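Local structure of FMN Adenylyltransferase (Candida glabrata, 3FWK) at residues A[49-54]-A[83-88]. The protein catalyses the transfer of an adenylyl group from ATP to FMN, the last step in making FAD. Residues are numbered along the deposited sequence; the frame is centred on the assembly and turned at random.
Sequences ETFPKW and WEYYIV. With BGC (beta-D-glucopyranose), chain C.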
loop_
_atom_site.group_PDB
_atom_site.type_symbol
_atom_site.label_atom_id
_atom_site.label_comp_id
_atom_site.label_asym_id
_atom_site.label_seq_id
_atom_site.Cartn_x
_atom_site.Cartn_y
_atom_site.Cartn_z
ATOM N N GLU A 49 -14.476 -2.563 -14.970
ATOM C CA GLU A 49 -13.544 -2.438 -16.089
ATOM C C GLU A 49 -12.485 -3.527 -16.146
ATOM O O GLU A 49 -11.865 -3.722 -17.183
ATOM C CB GLU A 49 -12.848 -1.078 -16.070
ATOM C CG GLU A 49 -13.754 0.135 -16.130
ATOM C CD GLU A 49 -12.932 1.416 -16.235
ATOM O OE1 GLU A 49 -12.115 1.544 -17.198
ATOM O OE2 GLU A 49 -13.064 2.272 -15.351
ATOM N N THR A 50 -12.224 -4.211 -15.039
ATOM C CA THR A 50 -11.047 -5.085 -14.983
ATOM C C THR A 50 -11.456 -6.547 -15.007
ATOM O O THR A 50 -11.136 -7.253 -15.964
ATOM C CB THR A 50 -10.178 -4.780 -13.757
ATOM O OG1 THR A 50 -9.761 -3.404 -13.811
ATOM C CG2 THR A 50 -8.946 -5.703 -13.692
ATOM N N PHE A 51 -12.188 -6.997 -13.993
ATOM C CA PHE A 51 -12.486 -8.428 -13.866
ATOM C C PHE A 51 -13.289 -9.006 -15.044
ATOM O O PHE A 51 -13.087 -10.166 -15.366
ATOM C CB PHE A 51 -13.162 -8.718 -12.522
ATOM C CG PHE A 51 -12.298 -8.410 -11.305
ATOM C CD1 PHE A 51 -10.892 -8.396 -11.367
ATOM C CD2 PHE A 51 -12.908 -8.176 -10.088
ATOM C CE1 PHE A 51 -10.127 -8.122 -10.223
ATOM C CE2 PHE A 51 -12.151 -7.921 -8.964
ATOM C CZ PHE A 51 -10.773 -7.903 -9.024
ATOM N N PRO A 52 -14.181 -8.224 -15.687
ATOM C CA PRO A 52 -14.847 -8.810 -16.865
ATOM C C PRO A 52 -13.911 -9.104 -18.035
ATOM O O PRO A 52 -14.268 -9.897 -18.915
ATOM C CB PRO A 52 -15.864 -7.730 -17.260
ATOM C CG PRO A 52 -16.152 -7.002 -15.946
ATOM C CD PRO A 52 -14.771 -6.923 -15.317
ATOM N N LYS A 53 -12.741 -8.464 -18.052
ATOM C CA LYS A 53 -11.786 -8.599 -19.141
ATOM C C LYS A 53 -10.655 -9.573 -18.831
ATOM O O LYS A 53 -10.215 -10.286 -19.721
ATOM C CB LYS A 53 -11.185 -7.241 -19.500
ATOM C CG LYS A 53 -12.184 -6.215 -20.051
ATOM C CD LYS A 53 -11.495 -4.887 -20.336
ATOM C CE LYS A 53 -12.506 -3.849 -20.805
ATOM N NZ LYS A 53 -13.412 -4.437 -21.847
ATOM N N TRP A 54 -10.136 -9.542 -17.597
ATOM C CA TRP A 54 -9.015 -10.385 -17.207
ATOM C C TRP A 54 -9.379 -11.090 -15.943
ATOM O O TRP A 54 -9.862 -10.478 -14.990
ATOM C CB TRP A 54 -7.734 -9.568 -16.971
ATOM C CG TRP A 54 -7.312 -8.750 -18.165
ATOM C CD1 TRP A 54 -6.622 -9.199 -19.260
ATOM C CD2 TRP A 54 -7.571 -7.352 -18.391
ATOM N NE1 TRP A 54 -6.460 -8.177 -20.159
ATOM C CE2 TRP A 54 -7.009 -7.031 -19.650
ATOM C CE3 TRP A 54 -8.211 -6.350 -17.654
ATOM C CZ2 TRP A 54 -7.072 -5.738 -20.198
ATOM C CZ3 TRP A 54 -8.306 -5.062 -18.206
ATOM C CH2 TRP A 54 -7.739 -4.776 -19.476
ATOM N N TRP A 83 -14.033 -10.530 -3.459
ATOM C CA TRP A 83 -15.179 -11.043 -2.718
ATOM C C TRP A 83 -16.485 -10.539 -3.316
ATOM O O TRP A 83 -17.416 -11.313 -3.565
ATOM C CB TRP A 83 -15.070 -10.682 -1.241
ATOM C CG TRP A 83 -16.141 -11.307 -0.416
ATOM C CD1 TRP A 83 -17.349 -10.750 -0.039
ATOM C CD2 TRP A 83 -16.146 -12.644 0.097
ATOM N NE1 TRP A 83 -18.092 -11.673 0.695
ATOM C CE2 TRP A 83 -17.360 -12.824 0.804
ATOM C CE3 TRP A 83 -15.214 -13.681 0.079
ATOM C CZ2 TRP A 83 -17.684 -14.026 1.431
ATOM C CZ3 TRP A 83 -15.536 -14.879 0.707
ATOM C CH2 TRP A 83 -16.744 -15.033 1.377
ATOM N N GLU A 84 -16.558 -9.242 -3.551
ATOM C CA GLU A 84 -17.794 -8.662 -4.090
ATOM C C GLU A 84 -18.141 -9.252 -5.444
ATOM O O GLU A 84 -19.302 -9.637 -5.702
ATOM C CB GLU A 84 -17.667 -7.149 -4.130
ATOM C CG GLU A 84 -18.942 -6.454 -4.659
ATOM C CD GLU A 84 -18.995 -4.961 -4.413
ATOM O OE1 GLU A 84 -18.136 -4.375 -3.737
ATOM O OE2 GLU A 84 -19.950 -4.314 -4.937
ATOM N N TYR A 85 -17.147 -9.424 -6.297
ATOM C CA TYR A 85 -17.378 -9.884 -7.662
ATOM C C TYR A 85 -17.837 -11.329 -7.664
ATOM O O TYR A 85 -18.788 -11.675 -8.367
ATOM C CB TYR A 85 -16.109 -9.725 -8.499
ATOM C CG TYR A 85 -16.268 -10.005 -9.968
ATOM C CD1 TYR A 85 -16.877 -9.065 -10.807
ATOM C CD2 TYR A 85 -15.746 -11.167 -10.543
ATOM C CE1 TYR A 85 -16.990 -9.298 -12.176
ATOM C CE2 TYR A 85 -15.865 -11.400 -11.910
ATOM C CZ TYR A 85 -16.499 -10.452 -12.710
ATOM O OH TYR A 85 -16.614 -10.641 -14.088
ATOM N N TYR A 86 -17.183 -12.166 -6.873
ATOM C CA TYR A 86 -17.452 -13.610 -6.901
ATOM C C TYR A 86 -18.520 -14.106 -5.957
ATOM O O TYR A 86 -19.179 -15.131 -6.262
ATOM C CB TYR A 86 -16.164 -14.413 -6.718
ATOM C CG TYR A 86 -15.267 -14.299 -7.912
ATOM C CD1 TYR A 86 -15.645 -14.835 -9.147
ATOM C CD2 TYR A 86 -14.054 -13.591 -7.836
ATOM C CE1 TYR A 86 -14.848 -14.692 -10.257
ATOM C CE2 TYR A 86 -13.242 -13.466 -8.943
ATOM C CZ TYR A 86 -13.648 -14.016 -10.150
ATOM O OH TYR A 86 -12.856 -13.892 -11.245
ATOM N N ILE A 87 -18.719 -13.420 -4.844
ATOM C CA ILE A 87 -19.696 -13.832 -3.830
ATOM C C ILE A 87 -20.921 -12.942 -3.790
ATOM O O ILE A 87 -22.064 -13.433 -3.773
ATOM C CB ILE A 87 -19.054 -13.865 -2.429
ATOM C CG1 ILE A 87 -17.814 -14.782 -2.432
ATOM C CG2 ILE A 87 -20.077 -14.270 -1.346
ATOM C CD1 ILE A 87 -18.096 -16.269 -2.804
ATOM N N VAL A 88 -20.712 -11.632 -3.743
ATOM C CA VAL A 88 -21.816 -10.705 -3.474
ATOM C C VAL A 88 -22.662 -10.437 -4.709
ATOM O O VAL A 88 -23.880 -10.650 -4.682
ATOM C CB VAL A 88 -21.328 -9.386 -2.851
ATOM C CG1 VAL A 88 -22.487 -8.394 -2.723
ATOM C CG2 VAL A 88 -20.714 -9.641 -1.488
HETATM C C2 BGC C . -9.382 -10.154 -24.141
HETATM C C3 BGC C . -8.028 -9.634 -24.614
HETATM C C4 BGC C . -8.022 -8.111 -24.605
HETATM C C5 BGC C . -8.498 -7.551 -23.261
HETATM C C6 BGC C . -8.696 -6.037 -23.329
HETATM C C1 BGC C . -9.668 -9.572 -22.773
HETATM O O1 BGC C . -10.933 -10.045 -22.336
HETATM O O2 BGC C . -9.410 -11.589 -24.033
HETATM O O3 BGC C . -7.806 -10.094 -25.961
HETATM O O4 BGC C . -6.694 -7.639 -24.807
HETATM O O5 BGC C . -9.749 -8.152 -22.888
HETATM O O6 BGC C . -9.749 -5.735 -24.255
#
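Phe51 and Tyr85 meet through different choices of chi1. In Tyr85, CG stands anti to the backbone N (chi1 -173°), which sends the phenol out from the end of its helix toward 49-54. In Phe51, CG lies anti to the carbonyl carbon (chi1 -63°), and the two side chains run past each other in opposite directions. Phe51 CB sits over the centre of one face of the Tyr85 ring, 3.7 Å from its centroid, a CH-pi contact almost along the ring normal. The Phe51 ring then turns its edge to the same phenol. The pair is T-shaped, with centroids 5.4 Å apart and planes at 63°. Its leading atom is Phe51 CD2, which comes to 3.8 Å from Tyr85 CG. Pro52 adds a smaller contact at the hydroxyl end of the phenol, where its CA lies 3.8 Å from Tyr85 OH. Tyr85 CD2 in turn lies over the centre of a Tyr86 ring face. The turn carrying Phe51 is closed by Thr50 O, which accepts from both Lys53 N and Trp54 N. Beyond it, Lys53 O accepts a hydrogen bond of 2.7 Å from O1 of the bound glucose, and Trp54 CZ2 packs against its C6. The contact is plain packing at the periphery of this Rossmann-like fold. It joins the chain just past helix 31-50 to the last turn of helix 69-86. Phe51 also meets the Tyr78 ring of that second helix, Tyr85 touches Ile47 of the first, and Trp54 rests on Leu194 of strand 192-194.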